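Thiol:disulfide interchange protein, thioredoxin family protein (PDB 3OR5) probably acts as a thioredoxin-like oxidoreductase that exchanges thiols and disulfides, perhaps in the maturation of c-type cytochromes. Local coordinates at residues S51-P54 with D55-V59; G112-G116 with I117-F121. All blocks are in the same frame, centred on the assembly; numbering follows the deposited sequence.

Contact 1. Residues S51-P54 with D55-V59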
# COMPACT_ATOMS: atom_id res chain seq x y z
N SER A 51 12.07 8.44 0.78
CA SER A 51 11.78 9.40 1.83
C SER A 51 10.59 8.94 2.67
O SER A 51 10.57 9.03 3.94
CB SER A 51 11.44 10.75 1.18
OG SER A 51 11.36 11.68 2.25
N GLU A 52 9.62 8.37 2.00
CA GLU A 52 8.38 8.07 2.71
C GLU A 52 8.32 6.70 3.34
O GLU A 52 7.56 6.52 4.37
CB GLU A 52 7.15 8.38 1.94
CG GLU A 52 6.89 7.58 0.80
CD GLU A 52 5.50 7.91 0.17
OE1 GLU A 52 5.01 9.08 0.25
OE2 GLU A 52 4.89 6.97 -0.36
N ILE A 53 9.00 5.72 2.73
CA ILE A 53 8.85 4.35 3.30
C ILE A 53 9.27 4.24 4.78
O ILE A 53 8.59 3.54 5.53
CB ILE A 53 9.50 3.32 2.40
CG1 ILE A 53 8.54 3.12 1.19
CG2 ILE A 53 9.73 1.95 3.19
CD1 ILE A 53 9.16 2.34 0.05
N PRO A 54 10.32 4.90 5.24
CA PRO A 54 10.61 4.83 6.69
C PRO A 54 9.50 5.40 7.57
O PRO A 54 9.27 4.89 8.71
CB PRO A 54 11.92 5.61 6.86
CG PRO A 54 12.58 5.41 5.49
CD PRO A 54 11.47 5.43 4.45
N ASP A 55 8.76 6.40 7.11
CA ASP A 55 7.63 6.95 7.88
C ASP A 55 6.51 5.91 7.85
O ASP A 55 5.83 5.78 8.83
CB ASP A 55 7.14 8.26 7.26
CG ASP A 55 8.20 9.42 7.48
OD1 ASP A 55 9.00 9.32 8.41
OD2 ASP A 55 8.18 10.43 6.76
N MSE A 56 6.31 5.26 6.72
CA MSE A 56 5.29 4.21 6.59
C MSE A 56 5.60 3.12 7.62
O MSE A 56 4.67 2.61 8.26
CB MSE A 56 5.22 3.60 5.19
CG MSE A 56 4.60 4.64 4.28
SE MSE A 56 4.70 3.97 2.41
CE MSE A 56 3.99 2.30 2.64
N VAL A 57 6.88 2.78 7.70
CA VAL A 57 7.27 1.65 8.65
C VAL A 57 6.93 2.12 10.08
O VAL A 57 6.39 1.32 10.88
CB VAL A 57 8.76 1.34 8.49
CG1 VAL A 57 9.25 0.40 9.63
CG2 VAL A 57 8.97 0.62 7.16
N GLN A 58 7.22 3.37 10.43
CA GLN A 58 6.85 3.80 11.77
C GLN A 58 5.33 3.79 12.02
O GLN A 58 4.85 3.41 13.12
CB GLN A 58 7.38 5.20 12.08
CG GLN A 58 7.40 5.44 13.60
CD GLN A 58 8.35 4.51 14.36
OE1 GLN A 58 9.54 4.42 14.04
NE2 GLN A 58 7.81 3.76 15.34
N VAL A 59 4.57 4.27 11.03
CA VAL A 59 3.11 4.23 11.16
C VAL A 59 2.59 2.76 11.29
O VAL A 59 1.64 2.45 12.07
CB VAL A 59 2.44 4.97 9.95
CG1 VAL A 59 0.91 4.80 9.97
CG2 VAL A 59 2.83 6.49 10.06
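Met56 N donates to Glu52 O at 2.9 Å, and Val57 N to Ile53 O, also at 2.9 Å, so successive helical turns join 51-54 to 55-59 within helix 47-63 of the thioredoxin fold. Pro54 interrupts the ladder: its ring nitrogen carries no hydrogen for the preceding turn, and the helix is kinked there. The proline still accepts through its own carbonyl, where Gln58 N reaches Pro54 O at 3.1 Å. Asp55 N adds a weak bond to Glu52 O, which therefore takes two backbone donors. The helix illustrates how a proline can cost one donor and yet leave the turns after it intact.

Among the side chains, Glu52 places CG between its backbone N and carbonyl carbon (chi1 68°), an unusual choice in a helix, and then runs out extended. Its carboxylate oxygen OE2 comes 4.1 Å from SE of Met56, a residue present as selenomethionine, as the two chains cross obliquely. Met56 CG, beside its backbone N (chi1 -72°), packs 3.5 Å from Glu52 O. Glu52 and Met56 both touch Asn40 of strand 36-42, while Pro54 meets Tyr85 of helix 79-89, so this part of the helix rests on the sheet, with helix 79-89 alongside. Ile53 divides its branches between two neighbours one turn on: CG1 approaches Met56 SE to 4.1 Å, and CG2 lies 4.3 Å from Val57 CG2.

Contact 2. Residues G112-G116 with I117-F121; sequences GGITG and IPTSF
The cis-proline loop, a hallmark of the thioredoxin fold, turns here from Gly116 into strand 119-123, and the hydroxyl of Thr119 ties its two sides together. A cis peptide joins Ile117 to Pro118, and just beyond it Thr119 OG1 donates a hydrogen bond to Gly116 O, 2.7 Å away. The donor stands above the carbonyl plane, 49° out of it. With chi1 at -69°, Thr119 holds OG1 beside its own backbone N, aimed back at the loop. The same OG1 accepts a hydrogen bond of 2.8 Å from a water molecule, whose oxygen in turn accepts Thr115 N at 2.9 Å. One hydroxyl thus works in both directions, giving to a carbonyl directly and reaching an amide through water, a compact example of how a side chain can brace an irregular loop.

Next to this polar link, Ile114 supplies the apolar part. Its CD1 meets the edge of the Phe121 ring close to the ring plane, 3.8 Å from Phe121 CE2, while the other branch, CG2, lies 4.1 Å from Thr119 CB. Cutting this isoleucine back to an alanine removes both branches, which would probably open a gap at the Phe121 edge and take away the packing of CG2 against Thr119. The end of the Ile117 side chain leads away from 112-116, and this side chain touches Ala43 and Cys46, while its CG2 packs 3.3 Å from Gly116 O.

Asn107, at the end of helix 100-107, accepts the backbone N of Ile114 through OD1, and Phe106 of that helix meets the Phe121 ring. Strand 119-123 itself runs antiparallel between strands 36-42 and 129-133, bonding to Phe41 through Thr119 and to Ile133 through Ser120.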
# COMPACT_ATOMS: atom_id res chain seq x y z
N GLY A 112 -5.99 7.52 -16.45
CA GLY A 112 -4.64 7.34 -17.00
C GLY A 112 -3.96 6.12 -16.43
O GLY A 112 -2.94 5.65 -16.99
N GLY A 113 -4.53 5.53 -15.37
CA GLY A 113 -3.87 4.40 -14.69
C GLY A 113 -2.73 4.91 -13.81
O GLY A 113 -2.53 6.10 -13.65
N ILE A 114 -1.97 3.95 -13.25
CA ILE A 114 -0.79 4.30 -12.42
C ILE A 114 0.42 4.69 -13.27
O ILE A 114 1.00 3.81 -13.94
CB ILE A 114 -0.44 3.05 -11.54
CG1 ILE A 114 -1.65 2.67 -10.70
CG2 ILE A 114 0.77 3.41 -10.64
CD1 ILE A 114 -1.64 1.34 -9.94
N THR A 115 0.79 5.97 -13.21
CA THR A 115 1.86 6.55 -14.08
C THR A 115 2.94 7.34 -13.31
O THR A 115 3.85 7.95 -13.93
CB THR A 115 1.25 7.56 -15.07
OG1 THR A 115 0.57 8.58 -14.34
CG2 THR A 115 0.32 6.86 -16.07
N GLY A 116 2.81 7.42 -11.99
CA GLY A 116 3.82 8.07 -11.19
C GLY A 116 4.02 7.14 -10.04
O GLY A 116 3.16 6.33 -9.72
N ILE A 117 5.19 7.24 -9.44
CA ILE A 117 5.38 6.67 -8.10
C ILE A 117 5.96 7.66 -7.17
O ILE A 117 6.76 8.55 -7.64
CB ILE A 117 6.24 5.43 -8.08
CG1 ILE A 117 7.48 5.67 -8.94
CG2 ILE A 117 5.43 4.23 -8.50
CD1 ILE A 117 8.54 4.46 -8.83
N PRO A 118 5.64 7.58 -5.88
CA PRO A 118 4.70 6.52 -5.37
C PRO A 118 3.23 6.89 -5.64
O PRO A 118 2.92 8.11 -5.79
CB PRO A 118 4.95 6.61 -3.88
CG PRO A 118 5.32 8.06 -3.65
CD PRO A 118 6.26 8.31 -4.77
N THR A 119 2.37 5.88 -5.83
CA THR A 119 0.92 6.12 -5.91
C THR A 119 0.36 5.11 -4.90
O THR A 119 0.71 3.92 -4.96
CB THR A 119 0.38 5.75 -7.28
OG1 THR A 119 0.86 6.70 -8.30
CG2 THR A 119 -1.17 5.90 -7.31
N SER A 120 -0.52 5.61 -4.06
CA SER A 120 -1.07 4.71 -3.07
C SER A 120 -2.57 4.84 -3.04
O SER A 120 -3.15 5.85 -3.41
CB SER A 120 -0.54 5.11 -1.72
OG SER A 120 0.93 5.03 -1.60
N PHE A 121 -3.21 3.78 -2.58
CA PHE A 121 -4.72 3.71 -2.53
C PHE A 121 -5.12 3.48 -1.12
O PHE A 121 -4.53 2.60 -0.44
CB PHE A 121 -5.18 2.57 -3.42
CG PHE A 121 -4.80 2.79 -4.87
CD1 PHE A 121 -5.63 3.51 -5.67
CD2 PHE A 121 -3.57 2.34 -5.36
CE1 PHE A 121 -5.28 3.75 -6.99
CE2 PHE A 121 -3.18 2.62 -6.70
CZ PHE A 121 -4.05 3.32 -7.52
O HOH W 1 -0.12 7.37 -10.82

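Contacts 1 and 2 adjoin a probable redox centre and are drawn from parts of the chain far apart in sequence. Their centres lie 18 Å apart, yet they touch where Glu52 OE2 packs 3.5 Å from Pro118 CG. Cys46 and Cys49 form a CxxC pattern at the start of helix 47-63, consistent with the active site of a thioredoxin-type protein. Contact 1 continues that helix beyond the cysteines, its Ile53 side chain touching the CxxC residues, whereas contact 2 brings the cis-proline up to it: Pro118 touches Cys49, and Ile117 touches Cys46. Asn40, on strand 36-42, meets both Glu52 and Pro118, so the central sheet underlies the junction between the helix and the loop.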